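Local coordinates for protein monovalent Na+/H+ antiporter subunit A (Dietzia sp. DQ12-45-1b, PDB 7D3U) that forms subunit A of the membrane-embedded Mrp complex, which probably exchanges sodium ions for protons across the bacterial cell membrane, at residues I47-V52 / L69-R74; R252-L257 / A486-G491; I307-P312 / F388-D393; G380-E385 / A494-W499. All blocks are in the same frame, centred on the assembly; numbering follows the deposited sequence.

Contact 1: residues I47-V52 / L69-R74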
loop_
_atom_site.group_PDB
_atom_site.type_symbol
_atom_site.label_atom_id
_atom_site.label_comp_id
_atom_site.label_asym_id
_atom_site.label_seq_id
_atom_site.Cartn_x
_atom_site.Cartn_y
_atom_site.Cartn_z
ATOM N N ILE B 47 -1.507 46.628 -31.174
ATOM C CA ILE B 47 -2.534 46.040 -30.318
ATOM C C ILE B 47 -3.250 47.198 -29.633
ATOM O O ILE B 47 -2.596 48.025 -28.981
ATOM C CB ILE B 47 -1.937 45.055 -29.297
ATOM C CG1 ILE B 47 -1.348 43.833 -29.998
ATOM C CG2 ILE B 47 -2.993 44.589 -28.319
ATOM C CD1 ILE B 47 -0.520 42.959 -29.096
ATOM N N PRO B 48 -4.568 47.321 -29.780
ATOM C CA PRO B 48 -5.286 48.421 -29.130
ATOM C C PRO B 48 -5.076 48.441 -27.624
ATOM O O PRO B 48 -4.642 47.463 -27.010
ATOM C CB PRO B 48 -6.749 48.141 -29.484
ATOM C CG PRO B 48 -6.672 47.448 -30.794
ATOM C CD PRO B 48 -5.406 46.628 -30.773
ATOM N N VAL B 49 -5.404 49.588 -27.026
ATOM C CA VAL B 49 -5.133 49.812 -25.614
ATOM C C VAL B 49 -5.913 48.855 -24.724
ATOM O O VAL B 49 -5.540 48.646 -23.567
ATOM C CB VAL B 49 -5.441 51.286 -25.260
ATOM C CG1 VAL B 49 -6.889 51.621 -25.582
ATOM C CG2 VAL B 49 -5.099 51.598 -23.806
ATOM N N ASP B 50 -6.989 48.252 -25.233
ATOM C CA ASP B 50 -7.786 47.307 -24.444
ATOM C C ASP B 50 -8.326 46.230 -25.384
ATOM O O ASP B 50 -9.368 46.410 -26.020
ATOM C CB ASP B 50 -8.908 48.021 -23.703
ATOM C CG ASP B 50 -9.477 47.193 -22.566
ATOM O OD1 ASP B 50 -9.359 45.950 -22.610
ATOM O OD2 ASP B 50 -10.047 47.785 -21.627
ATOM N N THR B 51 -7.612 45.110 -25.460
ATOM C CA THR B 51 -8.043 43.943 -26.214
ATOM C C THR B 51 -8.132 42.751 -25.276
ATOM O O THR B 51 -7.301 42.594 -24.377
ATOM C CB THR B 51 -7.084 43.614 -27.358
ATOM O OG1 THR B 51 -5.776 43.370 -26.828
ATOM C CG2 THR B 51 -7.013 44.763 -28.331
ATOM N N VAL B 52 -9.139 41.911 -25.488
ATOM C CA VAL B 52 -9.353 40.721 -24.678
ATOM C C VAL B 52 -9.377 39.523 -25.615
ATOM O O VAL B 52 -10.371 39.292 -26.315
ATOM C CB VAL B 52 -10.646 40.803 -23.860
ATOM C CG1 VAL B 52 -10.900 39.487 -23.160
ATOM C CG2 VAL B 52 -10.562 41.937 -22.855
ATOM N N LEU B 69 -5.218 43.282 -21.881
ATOM C CA LEU B 69 -4.154 44.274 -21.968
ATOM C C LEU B 69 -4.668 45.637 -21.520
ATOM O O LEU B 69 -4.474 46.654 -22.184
ATOM C CB LEU B 69 -3.589 44.324 -23.385
ATOM C CG LEU B 69 -2.503 45.353 -23.713
ATOM C CD1 LEU B 69 -1.263 45.085 -22.895
ATOM C CD2 LEU B 69 -2.166 45.329 -25.191
ATOM N N ASP B 70 -5.356 45.669 -20.377
ATOM C CA ASP B 70 -5.765 46.935 -19.794
ATOM C C ASP B 70 -4.534 47.808 -19.550
ATOM O O ASP B 70 -3.423 47.296 -19.408
ATOM C CB ASP B 70 -6.533 46.697 -18.493
ATOM C CG ASP B 70 -5.762 45.851 -17.505
ATOM O OD1 ASP B 70 -4.840 45.128 -17.934
ATOM O OD2 ASP B 70 -6.082 45.901 -16.300
ATOM N N PRO B 71 -4.707 49.132 -19.511
ATOM C CA PRO B 71 -3.534 50.026 -19.494
ATOM C C PRO B 71 -2.529 49.734 -18.393
ATOM O O PRO B 71 -1.331 49.982 -18.587
ATOM C CB PRO B 71 -4.167 51.410 -19.328
ATOM C CG PRO B 71 -5.506 51.273 -19.948
ATOM C CD PRO B 71 -5.966 49.890 -19.597
ATOM N N LEU B 72 -2.968 49.216 -17.244
ATOM C CA LEU B 72 -2.013 48.774 -16.232
ATOM C C LEU B 72 -1.099 47.696 -16.796
ATOM O O LEU B 72 0.128 47.753 -16.643
ATOM C CB LEU B 72 -2.752 48.265 -14.997
ATOM C CG LEU B 72 -1.908 47.457 -14.017
ATOM C CD1 LEU B 72 -0.876 48.350 -13.359
ATOM C CD2 LEU B 72 -2.789 46.801 -12.975
ATOM N N ALA B 73 -1.683 46.706 -17.473
ATOM C CA ALA B 73 -0.866 45.736 -18.184
ATOM C C ALA B 73 -0.082 46.393 -19.310
ATOM O O ALA B 73 1.072 46.035 -19.543
ATOM C CB ALA B 73 -1.739 44.606 -18.727
ATOM N N ARG B 74 -0.668 47.367 -20.006
ATOM C CA ARG B 74 0.072 48.005 -21.091
ATOM C C ARG B 74 1.327 48.699 -20.582
ATOM O O ARG B 74 2.283 48.885 -21.342
ATOM C CB ARG B 74 -0.812 49.001 -21.837
ATOM C CG ARG B 74 -0.311 49.299 -23.235
ATOM C CD ARG B 74 -1.026 50.476 -23.863
ATOM N NE ARG B 74 -0.868 50.474 -25.313
ATOM C CZ ARG B 74 -1.165 51.501 -26.100
ATOM N NH1 ARG B 74 -0.989 51.406 -27.410
ATOM N NH2 ARG B 74 -1.638 52.624 -25.578
#

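Contact 2: residues R252-L257 / A486-G491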
loop_
_atom_site.group_PDB
_atom_site.type_symbol
_atom_site.label_atom_id
_atom_site.label_comp_id
_atom_site.label_asym_id
_atom_site.label_seq_id
_atom_site.Cartn_x
_atom_site.Cartn_y
_atom_site.Cartn_z
ATOM N N ARG B 252 -3.465 45.379 -9.330
ATOM C CA ARG B 252 -4.624 44.845 -10.034
ATOM C C ARG B 252 -5.806 44.678 -9.092
ATOM O O ARG B 252 -6.913 45.143 -9.381
ATOM C CB ARG B 252 -4.269 43.510 -10.687
ATOM C CG ARG B 252 -5.426 42.846 -11.405
ATOM C CD ARG B 252 -6.050 43.781 -12.424
ATOM N NE ARG B 252 -5.230 43.896 -13.625
ATOM C CZ ARG B 252 -5.464 43.233 -14.752
ATOM N NH1 ARG B 252 -6.495 42.406 -14.832
ATOM N NH2 ARG B 252 -4.667 43.397 -15.797
ATOM N N PHE B 253 -5.588 44.019 -7.958
ATOM C CA PHE B 253 -6.658 43.762 -7.006
ATOM C C PHE B 253 -7.036 44.986 -6.190
ATOM O O PHE B 253 -7.924 44.891 -5.338
ATOM C CB PHE B 253 -6.264 42.620 -6.070
ATOM C CG PHE B 253 -6.536 41.263 -6.635
ATOM C CD1 PHE B 253 -7.784 40.688 -6.509
ATOM C CD2 PHE B 253 -5.546 40.564 -7.301
ATOM C CE1 PHE B 253 -8.039 39.441 -7.032
ATOM C CE2 PHE B 253 -5.797 39.316 -7.825
ATOM C CZ PHE B 253 -7.044 38.753 -7.690
ATOM N N SER B 254 -6.398 46.128 -6.422
ATOM C CA SER B 254 -6.749 47.334 -5.690
ATOM C C SER B 254 -8.035 47.974 -6.190
ATOM O O SER B 254 -8.500 48.943 -5.581
ATOM C CB SER B 254 -5.605 48.345 -5.762
ATOM O OG SER B 254 -5.955 49.540 -5.091
ATOM N N GLU B 255 -8.622 47.467 -7.273
ATOM C CA GLU B 255 -9.904 47.990 -7.727
ATOM C C GLU B 255 -11.037 47.583 -6.800
ATOM O O GLU B 255 -11.982 48.353 -6.603
ATOM C CB GLU B 255 -10.199 47.511 -9.149
ATOM C CG GLU B 255 -11.551 47.947 -9.683
ATOM C CD GLU B 255 -11.650 47.824 -11.187
ATOM O OE1 GLU B 255 -10.866 47.048 -11.774
ATOM O OE2 GLU B 255 -12.510 48.504 -11.785
ATOM N N ALA B 256 -10.954 46.389 -6.217
ATOM C CA ALA B 256 -11.978 45.882 -5.317
ATOM C C ALA B 256 -11.618 46.079 -3.852
ATOM O O ALA B 256 -12.405 46.642 -3.088
ATOM C CB ALA B 256 -12.224 44.397 -5.595
ATOM N N LEU B 257 -10.441 45.619 -3.445
ATOM C CA LEU B 257 -10.042 45.643 -2.040
ATOM C C LEU B 257 -9.238 46.890 -1.693
ATOM O O LEU B 257 -8.119 46.794 -1.203
ATOM C CB LEU B 257 -9.253 44.384 -1.711
ATOM C CG LEU B 257 -10.027 43.073 -1.806
ATOM C CD1 LEU B 257 -9.098 41.893 -1.600
ATOM C CD2 LEU B 257 -11.155 43.045 -0.806
ATOM N N ALA B 486 -7.254 52.247 -14.315
ATOM C CA ALA B 486 -7.563 50.851 -14.578
ATOM C C ALA B 486 -7.116 49.924 -13.461
ATOM O O ALA B 486 -7.556 48.772 -13.425
ATOM C CB ALA B 486 -6.918 50.395 -15.894
ATOM N N SER B 487 -6.255 50.395 -12.559
ATOM C CA SER B 487 -5.899 49.605 -11.387
ATOM C C SER B 487 -6.965 49.718 -10.308
ATOM O O SER B 487 -7.291 48.726 -9.648
ATOM C CB SER B 487 -4.543 50.051 -10.845
ATOM O OG SER B 487 -4.706 50.907 -9.731
ATOM N N ILE B 488 -7.508 50.918 -10.106
ATOM C CA ILE B 488 -8.673 51.110 -9.251
ATOM C C ILE B 488 -9.757 51.805 -10.063
ATOM O O ILE B 488 -9.568 52.095 -11.249
ATOM C CB ILE B 488 -8.330 51.907 -7.980
ATOM C CG1 ILE B 488 -8.073 53.373 -8.310
ATOM C CG2 ILE B 488 -7.123 51.315 -7.286
ATOM C CD1 ILE B 488 -7.638 54.168 -7.112
ATOM N N GLY B 489 -10.895 52.076 -9.433
ATOM C CA GLY B 489 -12.032 52.626 -10.142
ATOM C C GLY B 489 -11.823 54.016 -10.707
ATOM O O GLY B 489 -11.780 54.193 -11.927
ATOM N N GLU B 490 -11.690 55.009 -9.832
ATOM C CA GLU B 490 -11.611 56.394 -10.264
ATOM C C GLU B 490 -10.278 56.671 -10.956
ATOM O O GLU B 490 -9.372 55.836 -10.991
ATOM C CB GLU B 490 -11.797 57.336 -9.076
ATOM C CG GLU B 490 -12.710 56.792 -7.991
ATOM C CD GLU B 490 -12.520 57.496 -6.661
ATOM O OE1 GLU B 490 -12.378 58.737 -6.657
ATOM O OE2 GLU B 490 -12.511 56.808 -5.619
ATOM N N GLY B 491 -10.170 57.879 -11.515
ATOM C CA GLY B 491 -8.967 58.325 -12.178
ATOM C C GLY B 491 -8.472 59.637 -11.587
ATOM O O GLY B 491 -9.202 60.349 -10.888
#

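Contact 3: residues I307-P312 / F388-D393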
loop_
_atom_site.group_PDB
_atom_site.type_symbol
_atom_site.label_atom_id
_atom_site.label_comp_id
_atom_site.label_asym_id
_atom_site.label_seq_id
_atom_site.Cartn_x
_atom_site.Cartn_y
_atom_site.Cartn_z
ATOM N N ILE B 307 0.611 51.986 -2.205
ATOM C CA ILE B 307 -0.521 51.271 -2.782
ATOM C C ILE B 307 -1.617 51.090 -1.743
ATOM O O ILE B 307 -2.797 51.336 -2.010
ATOM C CB ILE B 307 -0.065 49.920 -3.359
ATOM C CG1 ILE B 307 0.562 50.114 -4.734
ATOM C CG2 ILE B 307 -1.233 48.959 -3.454
ATOM C CD1 ILE B 307 1.225 48.880 -5.268
ATOM N N GLY B 308 -1.238 50.666 -0.537
ATOM C CA GLY B 308 -2.190 50.514 0.543
ATOM C C GLY B 308 -2.865 51.802 0.949
ATOM O O GLY B 308 -3.909 51.761 1.607
ATOM N N VAL B 309 -2.282 52.950 0.594
ATOM C CA VAL B 309 -3.008 54.211 0.749
ATOM C C VAL B 309 -4.361 54.123 0.050
ATOM O O VAL B 309 -5.388 54.551 0.589
ATOM C CB VAL B 309 -2.167 55.387 0.220
ATOM C CG1 VAL B 309 -3.040 56.605 -0.008
ATOM C CG2 VAL B 309 -1.051 55.708 1.191
ATOM N N GLY B 310 -4.381 53.550 -1.151
ATOM C CA GLY B 310 -5.618 53.191 -1.822
ATOM C C GLY B 310 -6.507 54.341 -2.243
ATOM O O GLY B 310 -7.708 54.334 -1.965
ATOM N N THR B 311 -5.933 55.333 -2.908
ATOM C CA THR B 311 -6.671 56.451 -3.473
ATOM C C THR B 311 -6.175 56.677 -4.891
ATOM O O THR B 311 -5.057 56.277 -5.231
ATOM C CB THR B 311 -6.503 57.729 -2.638
ATOM O OG1 THR B 311 -5.131 58.143 -2.659
ATOM C CG2 THR B 311 -6.942 57.503 -1.202
ATOM N N PRO B 312 -6.994 57.289 -5.753
ATOM C CA PRO B 312 -6.540 57.552 -7.129
ATOM C C PRO B 312 -5.231 58.313 -7.209
ATOM O O PRO B 312 -4.439 58.072 -8.127
ATOM C CB PRO B 312 -7.699 58.360 -7.723
ATOM C CG PRO B 312 -8.886 57.901 -6.967
ATOM C CD PRO B 312 -8.410 57.646 -5.566
ATOM N N PHE B 388 4.936 60.999 -1.622
ATOM C CA PHE B 388 4.690 61.776 -0.411
ATOM C C PHE B 388 3.357 62.509 -0.485
ATOM O O PHE B 388 2.610 62.549 0.498
ATOM C CB PHE B 388 5.833 62.759 -0.179
ATOM C CG PHE B 388 7.135 62.101 0.159
ATOM C CD1 PHE B 388 7.163 60.940 0.909
ATOM C CD2 PHE B 388 8.333 62.643 -0.270
ATOM C CE1 PHE B 388 8.358 60.331 1.223
ATOM C CE2 PHE B 388 9.531 62.038 0.041
ATOM C CZ PHE B 388 9.543 60.881 0.788
ATOM N N LYS B 389 3.045 63.102 -1.641
ATOM C CA LYS B 389 1.748 63.741 -1.829
ATOM C C LYS B 389 0.608 62.746 -1.664
ATOM O O LYS B 389 -0.463 63.102 -1.158
ATOM C CB LYS B 389 1.700 64.398 -3.209
ATOM C CG LYS B 389 0.330 64.476 -3.855
ATOM C CD LYS B 389 0.427 65.128 -5.225
ATOM C CE LYS B 389 -0.848 64.944 -6.025
ATOM N NZ LYS B 389 -2.039 65.436 -5.285
ATOM N N SER B 390 0.825 61.494 -2.066
ATOM C CA SER B 390 -0.208 60.475 -1.919
ATOM C C SER B 390 -0.379 60.064 -0.462
ATOM O O SER B 390 -1.504 59.991 0.044
ATOM C CB SER B 390 0.134 59.263 -2.779
ATOM O OG SER B 390 -0.838 58.247 -2.610
ATOM N N MET B 391 0.729 59.785 0.226
ATOM C CA MET B 391 0.661 59.278 1.591
ATOM C C MET B 391 0.086 60.292 2.572
ATOM O O MET B 391 -0.342 59.904 3.663
ATOM C CB MET B 391 2.049 58.843 2.058
ATOM C CG MET B 391 2.504 57.515 1.488
ATOM S SD MET B 391 4.199 57.121 1.941
ATOM C CE MET B 391 4.375 55.501 1.207
ATOM N N LEU B 392 0.070 61.577 2.217
ATOM C CA LEU B 392 -0.406 62.594 3.146
ATOM C C LEU B 392 -1.901 62.494 3.413
ATOM O O LEU B 392 -2.369 63.023 4.426
ATOM C CB LEU B 392 -0.071 63.988 2.619
ATOM C CG LEU B 392 1.355 64.472 2.873
ATOM C CD1 LEU B 392 1.406 65.984 2.806
ATOM C CD2 LEU B 392 1.867 63.976 4.215
ATOM N N ASP B 393 -2.657 61.840 2.538
ATOM C CA ASP B 393 -4.088 61.644 2.725
ATOM C C ASP B 393 -4.411 60.165 2.900
ATOM O O ASP B 393 -5.423 59.665 2.407
ATOM C CB ASP B 393 -4.883 62.244 1.566
ATOM C CG ASP B 393 -4.363 61.808 0.210
ATOM O OD1 ASP B 393 -4.353 60.591 -0.068
ATOM O OD2 ASP B 393 -3.970 62.688 -0.585
#

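Contact 4: residues G380-E385 / A494-W499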
loop_
_atom_site.group_PDB
_atom_site.type_symbol
_atom_site.label_atom_id
_atom_site.label_comp_id
_atom_site.label_asym_id
_atom_site.label_seq_id
_atom_site.Cartn_x
_atom_site.Cartn_y
_atom_site.Cartn_z
ATOM N N GLY B 380 13.465 59.769 -10.039
ATOM C CA GLY B 380 13.189 59.339 -8.682
ATOM C C GLY B 380 12.616 60.438 -7.814
ATOM O O GLY B 380 11.855 60.164 -6.885
ATOM N N PHE B 381 12.954 61.695 -8.109
ATOM C CA PHE B 381 12.500 62.795 -7.263
ATOM C C PHE B 381 11.023 63.083 -7.474
ATOM O O PHE B 381 10.271 63.242 -6.506
ATOM C CB PHE B 381 13.315 64.052 -7.539
ATOM C CG PHE B 381 12.663 65.308 -7.044
ATOM C CD1 PHE B 381 12.575 65.569 -5.688
ATOM C CD2 PHE B 381 12.127 66.223 -7.932
ATOM C CE1 PHE B 381 11.973 66.723 -5.232
ATOM C CE2 PHE B 381 11.526 67.377 -7.478
ATOM C CZ PHE B 381 11.448 67.626 -6.127
ATOM N N VAL B 382 10.595 63.199 -8.732
ATOM C CA VAL B 382 9.185 63.458 -9.000
ATOM C C VAL B 382 8.336 62.299 -8.495
ATOM O O VAL B 382 7.260 62.501 -7.921
ATOM C CB VAL B 382 8.959 63.734 -10.498
ATOM C CG1 VAL B 382 9.505 62.604 -11.348
ATOM C CG2 VAL B 382 7.487 63.949 -10.777
ATOM N N SER B 383 8.831 61.073 -8.648
ATOM C CA SER B 383 8.099 59.913 -8.154
ATOM C C SER B 383 8.037 59.896 -6.632
ATOM O O SER B 383 6.997 59.565 -6.053
ATOM C CB SER B 383 8.743 58.635 -8.681
ATOM O OG SER B 383 8.072 57.503 -8.174
ATOM N N LYS B 384 9.130 60.264 -5.962
ATOM C CA LYS B 384 9.127 60.262 -4.504
ATOM C C LYS B 384 8.230 61.363 -3.953
ATOM O O LYS B 384 7.519 61.154 -2.963
ATOM C CB LYS B 384 10.550 60.410 -3.972
ATOM C CG LYS B 384 11.311 59.100 -3.877
ATOM C CD LYS B 384 11.443 58.643 -2.437
ATOM C CE LYS B 384 12.459 57.521 -2.310
ATOM N NZ LYS B 384 12.070 56.327 -3.106
ATOM N N GLU B 385 8.237 62.540 -4.580
ATOM C CA GLU B 385 7.347 63.596 -4.115
ATOM C C GLU B 385 5.895 63.273 -4.434
ATOM O O GLU B 385 4.999 63.668 -3.684
ATOM C CB GLU B 385 7.757 64.947 -4.708
ATOM C CG GLU B 385 7.431 65.140 -6.173
ATOM C CD GLU B 385 7.541 66.593 -6.600
ATOM O OE1 GLU B 385 7.297 66.886 -7.789
ATOM O OE2 GLU B 385 7.873 67.441 -5.746
ATOM N N ALA B 494 -2.882 63.362 -13.725
ATOM C CA ALA B 494 -1.497 63.243 -13.301
ATOM C C ALA B 494 -0.598 64.194 -14.080
ATOM O O ALA B 494 -0.827 64.470 -15.260
ATOM C CB ALA B 494 -1.002 61.809 -13.481
ATOM N N ASP B 495 0.439 64.685 -13.405
ATOM C CA ASP B 495 1.447 65.519 -14.051
ATOM C C ASP B 495 2.766 65.347 -13.315
ATOM O O ASP B 495 2.816 65.466 -12.087
ATOM C CB ASP B 495 1.025 66.991 -14.073
ATOM C CG ASP B 495 0.739 67.539 -12.692
ATOM O OD1 ASP B 495 0.198 66.787 -11.856
ATOM O OD2 ASP B 495 1.053 68.721 -12.445
ATOM N N PHE B 496 3.825 65.059 -14.066
ATOM C CA PHE B 496 5.171 64.865 -13.532
ATOM C C PHE B 496 6.049 65.954 -14.138
ATOM O O PHE B 496 6.612 65.776 -15.221
ATOM C CB PHE B 496 5.699 63.472 -13.863
ATOM C CG PHE B 496 4.690 62.377 -13.669
ATOM C CD1 PHE B 496 3.978 62.271 -12.489
ATOM C CD2 PHE B 496 4.453 61.453 -14.670
ATOM C CE1 PHE B 496 3.053 61.265 -12.312
ATOM C CE2 PHE B 496 3.529 60.445 -14.497
ATOM C CZ PHE B 496 2.828 60.351 -13.317
ATOM N N GLY B 497 6.171 67.081 -13.443
ATOM C CA GLY B 497 6.837 68.222 -14.038
ATOM C C GLY B 497 7.830 68.960 -13.163
ATOM O O GLY B 497 8.409 69.956 -13.604
ATOM N N LEU B 498 8.034 68.493 -11.930
ATOM C CA LEU B 498 8.966 69.128 -10.995
ATOM C C LEU B 498 8.595 70.583 -10.727
ATOM O O LEU B 498 9.470 71.425 -10.520
ATOM C CB LEU B 498 10.412 69.042 -11.493
ATOM C CG LEU B 498 11.179 67.723 -11.411
ATOM C CD1 LEU B 498 10.676 66.728 -12.433
ATOM C CD2 LEU B 498 12.653 67.991 -11.624
ATOM N N TRP B 499 7.299 70.888 -10.747
ATOM C CA TRP B 499 6.851 72.263 -10.571
ATOM C C TRP B 499 7.317 72.812 -9.228
ATOM O O TRP B 499 7.337 72.101 -8.220
ATOM C CB TRP B 499 5.327 72.340 -10.676
ATOM C CG TRP B 499 4.603 71.780 -9.487
ATOM C CD1 TRP B 499 4.239 72.451 -8.357
ATOM C CD2 TRP B 499 4.153 70.432 -9.314
ATOM N NE1 TRP B 499 3.594 71.606 -7.490
ATOM C CE2 TRP B 499 3.527 70.360 -8.054
ATOM C CE3 TRP B 499 4.218 69.279 -10.101
ATOM C CZ2 TRP B 499 2.972 69.181 -7.563
ATOM C CZ3 TRP B 499 3.666 68.109 -9.611
ATOM C CH2 TRP B 499 3.051 68.070 -8.355
#

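Contact 1: residues I47-V52 / L69-R74
V49 lies over one face of the R74 guanidinium: its CA stands 4.2 Å above the plane, offset toward the rim, and V49 CB is 4.0 Å from R74 NH2. The I47 carbonyl O approaches the same group obliquely, 4.1 Å from R74 NH1 and not bonded to it; NH1 is instead hydrogen-bonded to W44 O, and the W44 ring makes a cation-pi contact with R74. R74 has CG anti to the backbone N (chi1 -159°) and a chain extended on to NE, which places its guanidinium beside V49 and I47. The contact joins the loop that follows helix 29-45 to the start of helix 71-94, with D70 at the N-cap position and P71 opening the helix. P71 CG meets V49 CG2 at 3.9 Å. Further in, L69 turns CD2 into the bend of the loop, 3.3 Å from I47 CG2 and 3.7 Å from P48 O, the I47 and L69 side chains crossing at about a right angle, while L3 of helix 2-23 covers both. A weak hydrogen bond from L69 N to T51 O (3.3 Å, 138°) continues the pairing of the neighbouring two-stranded antiparallel sheet.

Contact 2: residues R252-L257 / A486-G491
The end of helix 243-252, in the membrane region shared by the antiporter family, runs into a turn whose S254 and E255 pack against I488 and S487. The contact thereby joins this turn to the long loop between helices 477-484 and 504-520, two parts of the chain more than two hundred residues apart. The turn is held by its own backbone, L257 N bonding to F253 O. Backbone and side chains both take part in the meeting with the loop, and the CA atoms of E255 and I488 are the nearest pair, 3.7 Å apart. The carbonyl of S487 comes up to the turn, its O 3.2 Å from E255 CB; E255 N is also near that oxygen, but the angle is too poor for a hydrogen bond. From this point the E255 chain runs out along the loop, CG anti to the backbone N (chi1 177°) and extended beyond, with CG 4.2 Å from G489 N. Its carboxylate ends with OE1 4.1 Å from A486 O, too far for a hydrogen bond. L187 and V188 touch the E255 side chain, and S487 OG makes a weak hydrogen bond to A484 O at the end of helix 477-484. M315 of helix 312-341 touches S254, S487 and I488. The CG2 methyl of I488, anti to its own carbonyl carbon, enters beside the serine, 3.7 Å from S254 CB.

Contact 3: residues I307-P312 / F388-D393
V309, the residue with most surface buried here, projects from near the end of helix 288-308 onto the last part of helix 379-391 and sets its two methyls on neighbouring residues, S390 and M391. CG1, anti to the backbone N (chi1 163°), lies over the serine, 3.7 Å from S390 O and 3.8 Å from S390 OG. The other branch, CG2, meets the methionine near its root: M391 CG and M391 CA are each 4.0 Å away, and the V309 and M391 side chains cross at about a right angle. A314 of helix 312-341 packs on V309 and S390; M391 also touches L404 and A408 of helix 402-423. After V309 comes G310, which has a positive phi of 66°, and T311 takes the N-cap position of helix 312-341. T311 and D393, the other two main contributors, meet at the surface end. The aspartate bends back toward the threonine, bringing D393 OD1 to 3.6 Å from T311 OG1, and the two side chains cross at a slant without a hydrogen bond. V309 CG1 is 4.2 Å from the same carboxylate oxygen, although the exact position of this carboxylate is uncertain. With no hydrogen bond between the segments, the two helix ends are joined by van der Waals packing, centred on the valine and extending over both apolar and polar atoms.

Contact 4: residues G380-E385 / A494-W499
V382 and L498 make the tight part of this contact, together with F381 and F496, whereas E385 meets the partly exposed W499 more loosely. With V382 CG1 between the backbone N and the carbonyl carbon (chi1 55°), CG2 lies anti to N and reaches the base of the phenylalanine, 3.6 Å from F496 CB and 3.7 Å from F496 CA, the two side chains crossing at about a right angle. The same valine presents its CB to L498, 4.0 Å from CD1. At the preceding residue, L498 CG comes to the edge of the F381 ring, within its plane and 3.9 Å from F381 CD2, and L498 CD2 is 4.1 Å from that same ring atom. The leucine therefore fills the angle between V382 and the phenyl rim.

F381, V382 and E385 belong to helix 379-391, which follows helix 362-373 after a short break, consistent with the interrupted membrane helix of antiporter-like subunits; the partner is the irregular chain leading into helix 504-520. F496 is further held by a T-shaped stack with W386 and by E477 and V480 of helix 477-484, and D495 O accepts a hydrogen bond from W386 NE1.

On the looser side, the E385 carboxylate approaches the indole obliquely, OE1 lying 4.2 Å from W499 CZ3, and passes the backbone of the leucine at 4.3 Å from L498 CA. Neither approach is a hydrogen bond. At G497 and D495 the chain lies on the surface, with V382 CG2 still 4.3 Å from G497 N.

How the contacts relate
The four contacts lie on one side of the chain's centre, in the helical region of the N-terminal half. Contact 1 closes first along the chain. Contact 2, its centre 15 Å away, adjoins it through the salt bridge between D70 OD1 and R252 NH2 (2.8 Å) and through P71 packing on A486. Contact 3 is nested within the span closed by contact 2 and touches it where I488 and E490 pack on P312; their centres are 13 Å apart. Contact 4 crosses contacts 2 and 3, their segments alternating, and shares helix 379-391 with contact 3. The loop 485-503 supplies both contacts 2 and 4, so that one loop ties the turn after helix 243-252 to helix 379-391.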